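PDB 5WXU: 11S globulin, which probably serves as a nutrient-reserve protein of the seed, assembling as a hexamer, and binds the plant hormone auxin (indole-3-acetic acid). Local coordinates for residues G312-T317 against A333-L338; V345-N350 against A414-L419; G421-I426 against E453-L458; V429-W434 against E444-K449. All blocks are in the same frame, centred on the assembly; numbering follows the deposited sequence. Where two conformers were deposited one is given.

How the interactions relate
Followed from the N terminus, the second cupin domain first closes interaction 1, where strand 313-318 is joined to strand 332-338 across a short helical connection. The next strand, 343-349, opens interaction 2, which closes only after a long run of further strands, when 416-418 returns to pair with it. Interaction 3 then spans the helices that follow the barrel and brings 453-458 back to the turn at 421-424; interaction 4, between two of those helices, falls wholly within that span. No loops cross. Interaction 3 joins the others physically: Val457 packs on Gly313 and Val315, the backbone of Thr456 meets Val345, and Ile426 meets Trp434 of interaction 4.

Interaction 1. Residues G312-T317 against A333-L338; sequences GGTVST and ANREYL
Arg335 O is gripped from two directions: Ser316 N donates to it across the strand pair at 2.8 Å, and a water donates to it as well. That water also donates to Thr314 OG1 at 2.6 Å and is hydrogen-bonded to Ser316 OG at 2.9 Å, so one molecule ties two hydroxyls of one strand to the backbone of the other. Thr314 OG1 can meet it because the hydroxyl is tucked between the backbone N and the carbonyl carbon (chi1 55°); its other partner is Glu273 of the second subunit. The water lies 3.5 Å above one face of the Arg335 guanidinium, toward the rim, while NE binds Leu299 O and NH1 forms salt bridges with Glu404 and with Glu273 of the second subunit. Antiparallel strands of this kind build the double-stranded beta-helix of the cupin fold, here in the second cupin domain. Thr314 and Tyr337 form one hydrogen-bonded pair and Ser316 and Arg335 another. On the face bearing Val315 and Glu336, these two side chains lie side by side, Val315 CG2 4.2 Å from Glu336 CG, and Ile344 of strand 343-349 packs on both. At the strand's start a classic beta bulge sets Gly312 and Gly313 together opposite Thr309. Gly313, with no side chain, brings its CA to 3.1 Å from Tyr337 O in a CA-H...O contact.

Interaction 2. Residues V345-N350 against A414-L419; sequences VPEWNN and AKATAL. With PO4 (phosphate ion), chain O.
Trp348 lays its indole over Thr417, its partner in a hydrogen-bonded pair of the antiparallel sheet in the second cupin domain's barrel. From CB, the first torsion sets CG between the backbone N and the carbonyl carbon (chi1 65°), and the ring lies alongside the threonine. CE2 rests 3.6 Å from Thr417 CB, and farther out CZ2 meets Thr417 CG2 at 3.5 Å, making a CH-pi contact over the six-membered ring. CZ3, at the rim, touches Leu419 CG at 3.9 Å, close to the ring plane. On the pyrrole side NE1 donates to Gly165 O of the third subunit, whose Tyr97 stacks with the indole. Were Trp348 replaced by an alanine, Thr417 CG2 and Leu419 would probably lose the ring they pack on, and Gly165 O of the third subunit its donor. Beneath the side chains, Thr417 N donates to Trp348 O at 2.7 Å, and Leu419 N donates to Pro346 O. In one of two modelled conformers, hence less certainly, Asn350 OD1 accepts from Thr417 OG1. Lys415, bent at both outer torsions, reaches a phosphate ion, probably from the crystallisation liquor, with NZ 2.7 Å from its O2.

Interaction 3. Residues G421-I426 against E453-L458; sequences GRTSVI and EEITVL
The guanidinium of Arg422 carries Ile455 CD1 on one face, 3.3 Å above the plane and offset toward the rim, while Glu453 O meets its edge. The arginine belongs to a type I beta turn, Gly421 to Ser424, which leads into a short helix beside the cupin barrel; Ser424 caps that helix through the backbone N of Arg427. A bend at chi3 (-53°) turns the guanidinium so that NH1 donates to Glu453 O at 2.7 Å, within 5° of the guanidinium plane. The group also reaches the second subunit, NH2 donating to Glu122 O and NH1 to Gln125. The Glu453 carboxylate brings OE1 within 3.5 Å of Arg422 CD but forms its salt bridge with Arg427, an auxin-binding residue of this protein, although no auxin occupies that site on this chain. With an alanine in place of Arg422, Glu453 O would probably lose its in-plane donor and Ile455 CD1 the flat surface it packs on. The turn is also held by its backbone, since Arg422 N donates to Glu454 O at 3.0 Å; Gly421 CA lies 3.1 Å from that same oxygen. Bound auxin touches both Arg422 and Thr423. Ile455 CG2 lies 4.1 Å from Thr423 CG2, and a water hydrogen-bonded to Thr423 OG1 accepts from Thr456 N at 3.1 Å.

Interaction 4. Residues V429-W434 against E444-K449; sequences VPLDVW and EARSLK
Leu431 pushes its two methyl groups between the side chains of helix 442-450. CD2 lies against Ala445 CB at 3.5 Å, and CD1 sits 3.6 Å above one face of the Arg446 guanidinium, toward its rim, with the two side chains crossing at about a right angle. The arginine's polar end is engaged elsewhere, NH2 binding Arg145 O of the third subunit and Gln442. Farther along the same helix Lys449, extended beyond CG, runs past Leu431 CD2, its CD 3.8 Å away, and delivers NZ to Val429 O at 2.8 Å, tilted 28° from the carbonyl plane. Lys449 CE approaches the edge of the Trp434 ring near its plane, 4.4 Å from Trp434 CD1. Val429 CG1 lies over one face of that indole, whose NE1 donates to Ile426 O. The contact thus closes a pair of short helices, 431-438 and 442-450, that projects beyond the cupin barrel and packs on the third subunit. There Asp146 forms a salt bridge with Lys449 NZ and also accepts from Leu431 N. With Val429 O, Arg427 O and that carboxylate around one ammonium group, the buried lysine probably keeps its positive charge, linking the helix pair to the subunit interface.

Interaction 1. Residues G312-T317 against A333-L338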
loop_
_atom_site.group_PDB
_atom_site.type_symbol
_atom_site.label_atom_id
_atom_site.label_comp_id
_atom_site.label_asym_id
_atom_site.label_seq_id
_atom_site.Cartn_x
_atom_site.Cartn_y
_atom_site.Cartn_z
ATOM N N GLY B 312 32.905 4.031 -23.239
ATOM C CA GLY B 312 32.115 5.191 -22.936
ATOM C C GLY B 312 32.065 5.425 -21.425
ATOM O O GLY B 312 32.352 6.505 -20.958
ATOM N N GLY B 313 31.615 4.439 -20.685
ATOM C CA GLY B 313 31.630 4.466 -19.201
ATOM C C GLY B 313 30.376 3.790 -18.616
ATOM O O GLY B 313 29.773 2.903 -19.262
ATOM N N THR B 314 30.068 4.190 -17.382
ATOM C CA THR B 314 29.023 3.545 -16.546
ATOM C C THR B 314 28.113 4.551 -15.883
ATOM O O THR B 314 28.498 5.644 -15.516
ATOM C CB THR B 314 29.628 2.674 -15.424
ATOM O OG1 THR B 314 30.544 3.418 -14.587
ATOM C CG2 THR B 314 30.391 1.541 -15.975
ATOM N N VAL B 315 26.888 4.074 -15.686
ATOM C CA VAL B 315 25.940 4.638 -14.720
ATOM C C VAL B 315 25.607 3.601 -13.654
ATOM O O VAL B 315 25.229 2.446 -13.977
ATOM C CB VAL B 315 24.650 5.146 -15.416
ATOM C CG1 VAL B 315 23.763 5.842 -14.397
ATOM C CG2 VAL B 315 25.008 6.177 -16.424
ATOM N N SER B 316 25.677 4.015 -12.366
ATOM C CA SER B 316 25.369 3.107 -11.240
ATOM C C SER B 316 24.302 3.861 -10.433
ATOM O O SER B 316 24.543 4.941 -9.859
ATOM C CB SER B 316 26.582 2.739 -10.424
ATOM O OG SER B 316 27.566 2.247 -11.283
ATOM N N THR B 317 23.070 3.341 -10.562
ATOM C CA THR B 317 21.858 3.984 -9.980
ATOM C C THR B 317 21.546 3.466 -8.560
ATOM O O THR B 317 21.898 2.344 -8.177
ATOM C CB THR B 317 20.604 3.635 -10.778
ATOM O OG1 THR B 317 20.299 2.226 -10.565
ATOM C CG2 THR B 317 20.716 4.047 -12.200
ATOM N N ALA B 333 20.000 8.369 -5.943
ATOM C CA ALA B 333 21.335 8.848 -6.367
ATOM C C ALA B 333 21.890 8.025 -7.447
ATOM O O ALA B 333 21.311 7.059 -7.829
ATOM C CB ALA B 333 22.270 8.799 -5.150
ATOM N N ASN B 334 22.959 8.514 -8.064
ATOM C CA ASN B 334 23.726 7.755 -9.072
ATOM C C ASN B 334 25.189 8.164 -9.048
ATOM O O ASN B 334 25.508 9.195 -8.519
ATOM C CB ASN B 334 23.084 7.824 -10.446
ATOM C CG ASN B 334 23.289 9.154 -11.129
ATOM O OD1 ASN B 334 24.396 9.661 -11.122
ATOM N ND2 ASN B 334 22.267 9.690 -11.746
ATOM N N ARG B 335 26.019 7.305 -9.611
ATOM C CA ARG B 335 27.421 7.572 -9.894
ATOM C C ARG B 335 27.529 7.445 -11.384
ATOM O O ARG B 335 27.141 6.375 -11.937
ATOM C CB ARG B 335 28.343 6.588 -9.210
ATOM C CG ARG B 335 29.805 7.022 -9.488
ATOM C CD ARG B 335 30.854 6.154 -8.805
ATOM N NE ARG B 335 30.953 4.857 -9.430
ATOM C CZ ARG B 335 31.856 4.479 -10.351
ATOM N NH1 ARG B 335 32.854 5.260 -10.744
ATOM N NH2 ARG B 335 31.770 3.236 -10.793
ATOM N N GLU B 336 28.114 8.455 -12.050
ATOM C CA GLU B 336 28.383 8.343 -13.476
ATOM C C GLU B 336 29.877 8.468 -13.663
ATOM O O GLU B 336 30.538 9.330 -13.069
ATOM C CB GLU B 336 27.697 9.456 -14.263
ATOM C CG GLU B 336 26.191 9.518 -14.182
ATOM C CD GLU B 336 25.642 10.705 -14.984
ATOM O OE1 GLU B 336 26.352 11.709 -15.098
ATOM O OE2 GLU B 336 24.504 10.628 -15.488
ATOM N N TYR B 337 30.429 7.552 -14.451
ATOM C CA TYR B 337 31.853 7.539 -14.801
ATOM C C TYR B 337 31.933 7.579 -16.325
ATOM O O TYR B 337 31.450 6.711 -17.005
ATOM C CB TYR B 337 32.573 6.356 -14.178
ATOM C CG TYR B 337 34.030 6.438 -14.418
ATOM C CD1 TYR B 337 34.834 7.312 -13.662
ATOM C CD2 TYR B 337 34.600 5.746 -15.464
ATOM C CE1 TYR B 337 36.207 7.465 -13.933
ATOM C CE2 TYR B 337 35.950 5.876 -15.755
ATOM C CZ TYR B 337 36.754 6.720 -14.986
ATOM O OH TYR B 337 38.090 6.782 -15.295
ATOM N N LEU B 338 32.564 8.625 -16.844
ATOM C CA LEU B 338 32.802 8.768 -18.253
ATOM C C LEU B 338 34.268 8.684 -18.561
ATOM O O LEU B 338 35.088 9.354 -17.963
ATOM C CB LEU B 338 32.241 10.084 -18.796
ATOM C CG LEU B 338 30.723 10.221 -18.695
ATOM C CD1 LEU B 338 30.316 11.622 -19.102
ATOM C CD2 LEU B 338 30.013 9.170 -19.531
HETATM O O HOH W 1 28.959 4.355 -12.755
#

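Interaction 2. Residues V345-N350 against A414-L419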
loop_
_atom_site.group_PDB
_atom_site.type_symbol
_atom_site.label_atom_id
_atom_site.label_comp_id
_atom_site.label_asym_id
_atom_site.label_seq_id
_atom_site.Cartn_x
_atom_site.Cartn_y
_atom_site.Cartn_z
ATOM N N VAL B 345 23.815 10.872 -22.762
ATOM C CA VAL B 345 22.843 11.398 -23.712
ATOM C C VAL B 345 22.209 12.676 -23.187
ATOM O O VAL B 345 21.989 12.806 -21.996
ATOM C CB VAL B 345 21.769 10.366 -24.093
ATOM C CG1 VAL B 345 22.422 9.196 -24.824
ATOM C CG2 VAL B 345 20.980 9.910 -22.906
ATOM N N PRO B 346 21.927 13.655 -24.066
ATOM C CA PRO B 346 21.121 14.789 -23.691
ATOM C C PRO B 346 19.745 14.316 -23.171
ATOM O O PRO B 346 19.156 13.341 -23.717
ATOM C CB PRO B 346 20.895 15.541 -24.984
ATOM C CG PRO B 346 21.497 14.754 -26.045
ATOM C CD PRO B 346 22.253 13.642 -25.509
ATOM N N GLU B 347 19.269 14.984 -22.135
ATOM C CA GLU B 347 18.079 14.493 -21.434
ATOM C C GLU B 347 17.536 15.530 -20.507
ATOM O O GLU B 347 18.067 16.601 -20.412
ATOM C CB GLU B 347 18.420 13.193 -20.598
ATOM C CG GLU B 347 19.351 13.351 -19.381
ATOM C CD GLU B 347 20.053 12.065 -18.916
ATOM O OE1 GLU B 347 19.928 10.971 -19.535
ATOM O OE2 GLU B 347 20.750 12.170 -17.880
ATOM N N TRP B 348 16.462 15.167 -19.824
ATOM C CA TRP B 348 15.937 15.972 -18.727
ATOM C C TRP B 348 15.440 15.014 -17.658
ATOM O O TRP B 348 15.084 13.841 -17.965
ATOM C CB TRP B 348 14.789 16.874 -19.118
ATOM C CG TRP B 348 13.461 16.246 -19.574
ATOM C CD1 TRP B 348 12.350 15.945 -18.802
ATOM C CD2 TRP B 348 13.099 15.922 -20.901
ATOM N NE1 TRP B 348 11.369 15.422 -19.588
ATOM C CE2 TRP B 348 11.792 15.408 -20.879
ATOM C CE3 TRP B 348 13.781 15.994 -22.127
ATOM C CZ2 TRP B 348 11.128 14.995 -22.036
ATOM C CZ3 TRP B 348 13.111 15.640 -23.294
ATOM C CH2 TRP B 348 11.800 15.106 -23.232
ATOM N N ASN B 349 15.385 15.541 -16.476
ATOM C CA ASN B 349 14.816 14.830 -15.319
ATOM C C ASN B 349 13.323 15.102 -15.313
ATOM O O ASN B 349 12.861 16.266 -15.251
ATOM C CB ASN B 349 15.435 15.366 -14.054
ATOM C CG ASN B 349 16.922 15.088 -13.944
ATOM O OD1 ASN B 349 17.373 13.973 -14.153
ATOM N ND2 ASN B 349 17.680 16.101 -13.588
ATOM N N ASN B 350 12.533 14.050 -15.339
ATOM C CA ASN B 350 11.127 14.285 -15.469
ATOM C C ASN B 350 10.413 14.450 -14.101
ATOM O O ASN B 350 9.433 15.125 -14.067
ATOM C CB ASN B 350 10.495 13.286 -16.438
ATOM C CG ASN B 350 10.853 11.868 -16.111
ATOM O OD1 ASN B 350 11.419 11.124 -16.937
ATOM N ND2 ASN B 350 10.548 11.479 -14.874
ATOM N N ALA B 414 13.726 8.445 -9.260
ATOM C CA ALA B 414 13.962 9.504 -10.199
ATOM C C ALA B 414 14.294 8.901 -11.584
ATOM O O ALA B 414 15.030 7.966 -11.695
ATOM C CB ALA B 414 15.084 10.352 -9.708
ATOM N N LYS B 415 13.709 9.470 -12.624
ATOM C CA LYS B 415 13.919 8.964 -13.978
ATOM C C LYS B 415 14.223 10.152 -14.877
ATOM O O LYS B 415 13.839 11.293 -14.557
ATOM C CB LYS B 415 12.705 8.251 -14.503
ATOM C CG LYS B 415 12.585 6.809 -14.019
ATOM C CD LYS B 415 11.190 6.238 -14.319
ATOM C CE LYS B 415 10.086 6.739 -13.383
ATOM N NZ LYS B 415 10.090 6.281 -11.947
ATOM N N ALA B 416 14.955 9.853 -15.923
ATOM C CA ALA B 416 15.345 10.867 -16.882
ATOM C C ALA B 416 14.752 10.429 -18.204
ATOM O O ALA B 416 14.418 9.252 -18.417
ATOM C CB ALA B 416 16.819 10.961 -16.960
ATOM N N THR B 417 14.626 11.390 -19.095
ATOM C CA THR B 417 14.089 11.121 -20.440
ATOM C C THR B 417 15.208 11.513 -21.428
ATOM O O THR B 417 15.783 12.617 -21.334
ATOM C CB THR B 417 12.827 11.914 -20.690
ATOM O OG1 THR B 417 11.787 11.500 -19.759
ATOM C CG2 THR B 417 12.365 11.692 -22.090
ATOM N N ALA B 418 15.572 10.570 -22.289
ATOM C CA ALA B 418 16.644 10.735 -23.246
ATOM C C ALA B 418 16.119 11.328 -24.561
ATOM O O ALA B 418 15.018 10.978 -25.077
ATOM C CB ALA B 418 17.316 9.403 -23.511
ATOM N N LEU B 419 16.969 12.141 -25.160
ATOM C CA LEU B 419 16.768 12.662 -26.497
ATOM C C LEU B 419 17.618 11.967 -27.572
ATOM O O LEU B 419 17.474 12.267 -28.764
ATOM C CB LEU B 419 17.104 14.157 -26.473
ATOM C CG LEU B 419 16.036 15.067 -25.855
ATOM C CD1 LEU B 419 16.634 16.400 -25.534
ATOM C CD2 LEU B 419 14.925 15.197 -26.893
HETATM P P PO4 O . 8.990 2.859 -11.641
HETATM O O1 PO4 O . 8.608 2.379 -10.255
HETATM O O2 PO4 O . 10.264 3.633 -11.715
HETATM O O3 PO4 O . 9.108 1.509 -12.361
HETATM O O4 PO4 O . 7.817 3.702 -12.133
#

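Interaction 3. Residues G421-I426 against E453-L458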
loop_
_atom_site.group_PDB
_atom_site.type_symbol
_atom_site.label_atom_id
_atom_site.label_comp_id
_atom_site.label_asym_id
_atom_site.label_seq_id
_atom_site.Cartn_x
_atom_site.Cartn_y
_atom_site.Cartn_z
ATOM N N GLY B 421 19.578 7.918 -28.444
ATOM C CA GLY B 421 19.827 6.521 -28.067
ATOM C C GLY B 421 18.566 5.671 -28.157
ATOM O O GLY B 421 17.490 6.138 -28.521
ATOM N N ARG B 422 18.682 4.422 -27.786
ATOM C CA ARG B 422 17.571 3.455 -27.984
ATOM C C ARG B 422 16.386 3.731 -27.144
ATOM O O ARG B 422 15.283 3.418 -27.584
ATOM C CB ARG B 422 17.962 1.980 -27.843
ATOM C CG ARG B 422 19.117 1.654 -28.716
ATOM C CD ARG B 422 19.224 0.171 -28.960
ATOM N NE ARG B 422 19.255 -0.723 -27.821
ATOM C CZ ARG B 422 20.307 -0.966 -27.010
ATOM N NH1 ARG B 422 21.496 -0.253 -27.083
ATOM N NH2 ARG B 422 20.144 -1.901 -26.039
ATOM N N THR B 423 16.569 4.421 -26.004
ATOM C CA THR B 423 15.415 4.779 -25.151
ATOM C C THR B 423 14.903 6.234 -25.463
ATOM O O THR B 423 14.141 6.824 -24.708
ATOM C CB THR B 423 15.795 4.690 -23.689
ATOM O OG1 THR B 423 16.995 5.505 -23.431
ATOM C CG2 THR B 423 16.068 3.245 -23.321
ATOM N N SER B 424 15.316 6.801 -26.587
ATOM C CA SER B 424 14.973 8.191 -26.863
ATOM C C SER B 424 13.470 8.432 -27.123
ATOM O O SER B 424 12.731 7.616 -27.670
ATOM C CB SER B 424 15.796 8.742 -28.045
ATOM O OG SER B 424 15.205 8.386 -29.295
ATOM N N VAL B 425 13.042 9.600 -26.700
ATOM C CA VAL B 425 11.725 10.129 -27.066
ATOM C C VAL B 425 11.637 10.350 -28.597
ATOM O O VAL B 425 10.593 10.199 -29.165
ATOM C CB VAL B 425 11.459 11.375 -26.214
ATOM C CG1 VAL B 425 12.414 12.469 -26.534
ATOM C CG2 VAL B 425 10.061 11.869 -26.472
ATOM N N ILE B 426 12.750 10.644 -29.248
ATOM C CA ILE B 426 12.747 10.781 -30.744
ATOM C C ILE B 426 12.285 9.458 -31.399
ATOM O O ILE B 426 11.336 9.433 -32.261
ATOM C CB ILE B 426 14.142 11.225 -31.215
ATOM C CG1 ILE B 426 14.585 12.529 -30.540
ATOM C CG2 ILE B 426 14.234 11.175 -32.709
ATOM C CD1 ILE B 426 13.638 13.679 -30.643
ATOM N N GLU B 453 23.088 3.989 -31.422
ATOM C CA GLU B 453 22.478 2.751 -30.980
ATOM C C GLU B 453 22.722 2.472 -29.503
ATOM O O GLU B 453 22.238 1.516 -28.981
ATOM C CB GLU B 453 22.951 1.561 -31.849
ATOM C CG GLU B 453 22.288 1.568 -33.247
ATOM C CD GLU B 453 20.737 1.532 -33.187
ATOM O OE1 GLU B 453 20.162 0.782 -32.320
ATOM O OE2 GLU B 453 20.085 2.280 -33.977
ATOM N N GLU B 454 23.447 3.350 -28.837
ATOM C CA GLU B 454 23.710 3.200 -27.406
ATOM C C GLU B 454 22.445 3.495 -26.628
ATOM O O GLU B 454 21.587 4.166 -27.113
ATOM C CB GLU B 454 24.770 4.178 -26.885
ATOM C CG GLU B 454 26.159 4.029 -27.541
ATOM C CD GLU B 454 26.433 5.031 -28.690
ATOM O OE1 GLU B 454 25.552 5.344 -29.506
ATOM O OE2 GLU B 454 27.558 5.521 -28.743
ATOM N N ILE B 455 22.421 3.030 -25.383
ATOM C CA ILE B 455 21.503 3.559 -24.349
ATOM C C ILE B 455 22.330 4.336 -23.364
ATOM O O ILE B 455 23.258 3.767 -22.746
ATOM C CB ILE B 455 20.761 2.428 -23.604
ATOM C CG1 ILE B 455 19.798 1.739 -24.571
ATOM C CG2 ILE B 455 20.014 2.960 -22.418
ATOM C CD1 ILE B 455 19.022 0.496 -24.027
ATOM N N THR B 456 21.950 5.608 -23.194
ATOM C CA THR B 456 22.457 6.525 -22.161
ATOM C C THR B 456 23.929 6.927 -22.186
ATOM O O THR B 456 24.227 8.161 -22.147
ATOM C CB THR B 456 22.091 5.980 -20.757
ATOM O OG1 THR B 456 20.659 5.897 -20.672
ATOM C CG2 THR B 456 22.646 6.822 -19.627
ATOM N N VAL B 457 24.838 5.951 -22.186
ATOM C CA VAL B 457 26.290 6.232 -22.213
ATOM C C VAL B 457 26.789 6.175 -23.631
ATOM O O VAL B 457 26.651 5.154 -24.249
ATOM C CB VAL B 457 27.117 5.302 -21.284
ATOM C CG1 VAL B 457 28.592 5.721 -21.316
ATOM C CG2 VAL B 457 26.618 5.469 -19.860
ATOM N N LEU B 458 27.300 7.305 -24.146
ATOM C CA LEU B 458 27.758 7.397 -25.513
ATOM C C LEU B 458 29.247 7.145 -25.614
ATOM O O LEU B 458 30.030 7.764 -24.935
ATOM C CB LEU B 458 27.416 8.734 -26.158
ATOM C CG LEU B 458 25.938 9.086 -26.148
ATOM C CD1 LEU B 458 25.605 10.452 -26.637
ATOM C CD2 LEU B 458 25.126 8.009 -26.925
HETATM O O HOH W 2 19.392 6.406 -24.731
#

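Interaction 4. Residues V429-W434 against E444-K449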
loop_
_atom_site.group_PDB
_atom_site.type_symbol
_atom_site.label_atom_id
_atom_site.label_comp_id
_atom_site.label_asym_id
_atom_site.label_seq_id
_atom_site.Cartn_x
_atom_site.Cartn_y
_atom_site.Cartn_z
ATOM N N VAL B 429 8.354 8.686 -31.070
ATOM C CA VAL B 429 7.432 9.475 -31.848
ATOM C C VAL B 429 7.457 9.014 -33.347
ATOM O O VAL B 429 8.515 8.669 -33.864
ATOM C CB VAL B 429 7.798 10.978 -31.652
ATOM C CG1 VAL B 429 7.072 11.932 -32.626
ATOM C CG2 VAL B 429 7.540 11.397 -30.177
ATOM N N PRO B 430 6.298 9.000 -34.019
ATOM C CA PRO B 430 6.304 8.660 -35.453
ATOM C C PRO B 430 7.295 9.487 -36.229
ATOM O O PRO B 430 7.405 10.692 -35.997
ATOM C CB PRO B 430 4.863 8.908 -35.863
ATOM C CG PRO B 430 4.055 8.671 -34.614
ATOM C CD PRO B 430 4.929 9.305 -33.555
ATOM N N LEU B 431 8.016 8.849 -37.152
ATOM C CA LEU B 431 8.954 9.585 -38.011
ATOM C C LEU B 431 8.314 10.786 -38.707
ATOM O O LEU B 431 8.932 11.860 -38.789
ATOM C CB LEU B 431 9.461 8.726 -39.183
ATOM C CG LEU B 431 10.819 8.103 -39.366
ATOM C CD1 LEU B 431 10.924 7.755 -40.848
ATOM C CD2 LEU B 431 12.058 8.806 -38.853
ATOM N N ASP B 432 7.066 10.613 -39.161
ATOM C CA ASP B 432 6.400 11.679 -39.903
ATOM C C ASP B 432 6.055 12.907 -39.075
ATOM O O ASP B 432 5.868 14.048 -39.592
ATOM C CB ASP B 432 5.169 11.147 -40.639
ATOM C CG ASP B 432 4.815 11.990 -41.911
ATOM O OD1 ASP B 432 5.724 12.629 -42.475
ATOM O OD2 ASP B 432 3.636 11.962 -42.283
ATOM N N VAL B 433 5.974 12.713 -37.744
ATOM C CA VAL B 433 5.850 13.891 -36.861
ATOM C C VAL B 433 7.109 14.740 -36.945
ATOM O O VAL B 433 6.998 15.968 -37.105
ATOM C CB VAL B 433 5.546 13.500 -35.378
ATOM C CG1 VAL B 433 5.667 14.660 -34.408
ATOM C CG2 VAL B 433 4.162 12.915 -35.252
ATOM N N TRP B 434 8.279 14.115 -36.886
ATOM C CA TRP B 434 9.549 14.871 -36.928
ATOM C C TRP B 434 9.771 15.424 -38.351
ATOM O O TRP B 434 10.276 16.510 -38.493
ATOM C CB TRP B 434 10.679 13.993 -36.527
ATOM C CG TRP B 434 10.552 13.388 -35.117
ATOM C CD1 TRP B 434 10.786 12.081 -34.792
ATOM C CD2 TRP B 434 10.298 14.067 -33.885
ATOM N NE1 TRP B 434 10.688 11.889 -33.433
ATOM C CE2 TRP B 434 10.329 13.082 -32.849
ATOM C CE3 TRP B 434 9.972 15.380 -33.558
ATOM C CZ2 TRP B 434 10.115 13.397 -31.507
ATOM C CZ3 TRP B 434 9.701 15.711 -32.196
ATOM C CH2 TRP B 434 9.805 14.714 -31.181
ATOM N N GLU B 444 16.743 12.020 -43.293
ATOM C CA GLU B 444 17.291 12.893 -42.232
ATOM C C GLU B 444 16.654 12.498 -40.855
ATOM O O GLU B 444 17.329 12.388 -39.834
ATOM C CB GLU B 444 16.997 14.314 -42.485
ATOM C CG GLU B 444 17.919 14.924 -43.541
ATOM C CD GLU B 444 17.539 16.326 -43.889
ATOM O OE1 GLU B 444 16.364 16.537 -44.223
ATOM O OE2 GLU B 444 18.369 17.240 -43.765
ATOM N N ALA B 445 15.378 12.232 -40.917
ATOM C CA ALA B 445 14.624 11.867 -39.693
ATOM C C ALA B 445 15.004 10.479 -39.276
ATOM O O ALA B 445 15.138 10.247 -38.103
ATOM C CB ALA B 445 13.151 11.967 -39.947
ATOM N N ARG B 446 15.212 9.539 -40.209
ATOM C CA ARG B 446 15.733 8.220 -39.799
ATOM C C ARG B 446 17.070 8.312 -39.127
ATOM O O ARG B 446 17.295 7.656 -38.122
ATOM C CB ARG B 446 15.856 7.260 -40.974
ATOM C CG ARG B 446 14.580 6.684 -41.355
ATOM C CD ARG B 446 14.766 5.696 -42.507
ATOM N NE ARG B 446 13.435 5.613 -43.069
ATOM C CZ ARG B 446 12.465 4.843 -42.578
ATOM N NH1 ARG B 446 12.700 3.996 -41.568
ATOM N NH2 ARG B 446 11.256 4.888 -43.139
ATOM N N SER B 447 18.004 9.079 -39.718
ATOM C CA SER B 447 19.292 9.252 -39.126
ATOM C C SER B 447 19.142 9.759 -37.728
ATOM O O SER B 447 19.826 9.297 -36.806
ATOM C CB SER B 447 20.156 10.230 -39.934
ATOM O OG SER B 447 20.489 9.658 -41.222
ATOM N N LEU B 448 18.257 10.737 -37.540
ATOM C CA LEU B 448 18.017 11.244 -36.175
ATOM C C LEU B 448 17.600 10.153 -35.169
ATOM O O LEU B 448 18.144 10.044 -34.035
ATOM C CB LEU B 448 17.010 12.375 -36.207
ATOM C CG LEU B 448 16.930 13.246 -34.970
ATOM C CD1 LEU B 448 18.195 14.096 -34.706
ATOM C CD2 LEU B 448 15.716 14.141 -35.066
ATOM N N LYS B 449 16.658 9.316 -35.589
ATOM C CA LYS B 449 16.231 8.191 -34.775
ATOM C C LYS B 449 17.313 7.163 -34.436
ATOM O O LYS B 449 17.454 6.750 -33.241
ATOM C CB LYS B 449 15.052 7.440 -35.437
ATOM C CG LYS B 449 13.721 8.011 -35.085
ATOM C CD LYS B 449 12.570 7.108 -35.508
ATOM C CE LYS B 449 11.218 7.679 -35.170
ATOM N NZ LYS B 449 10.131 6.645 -34.936
#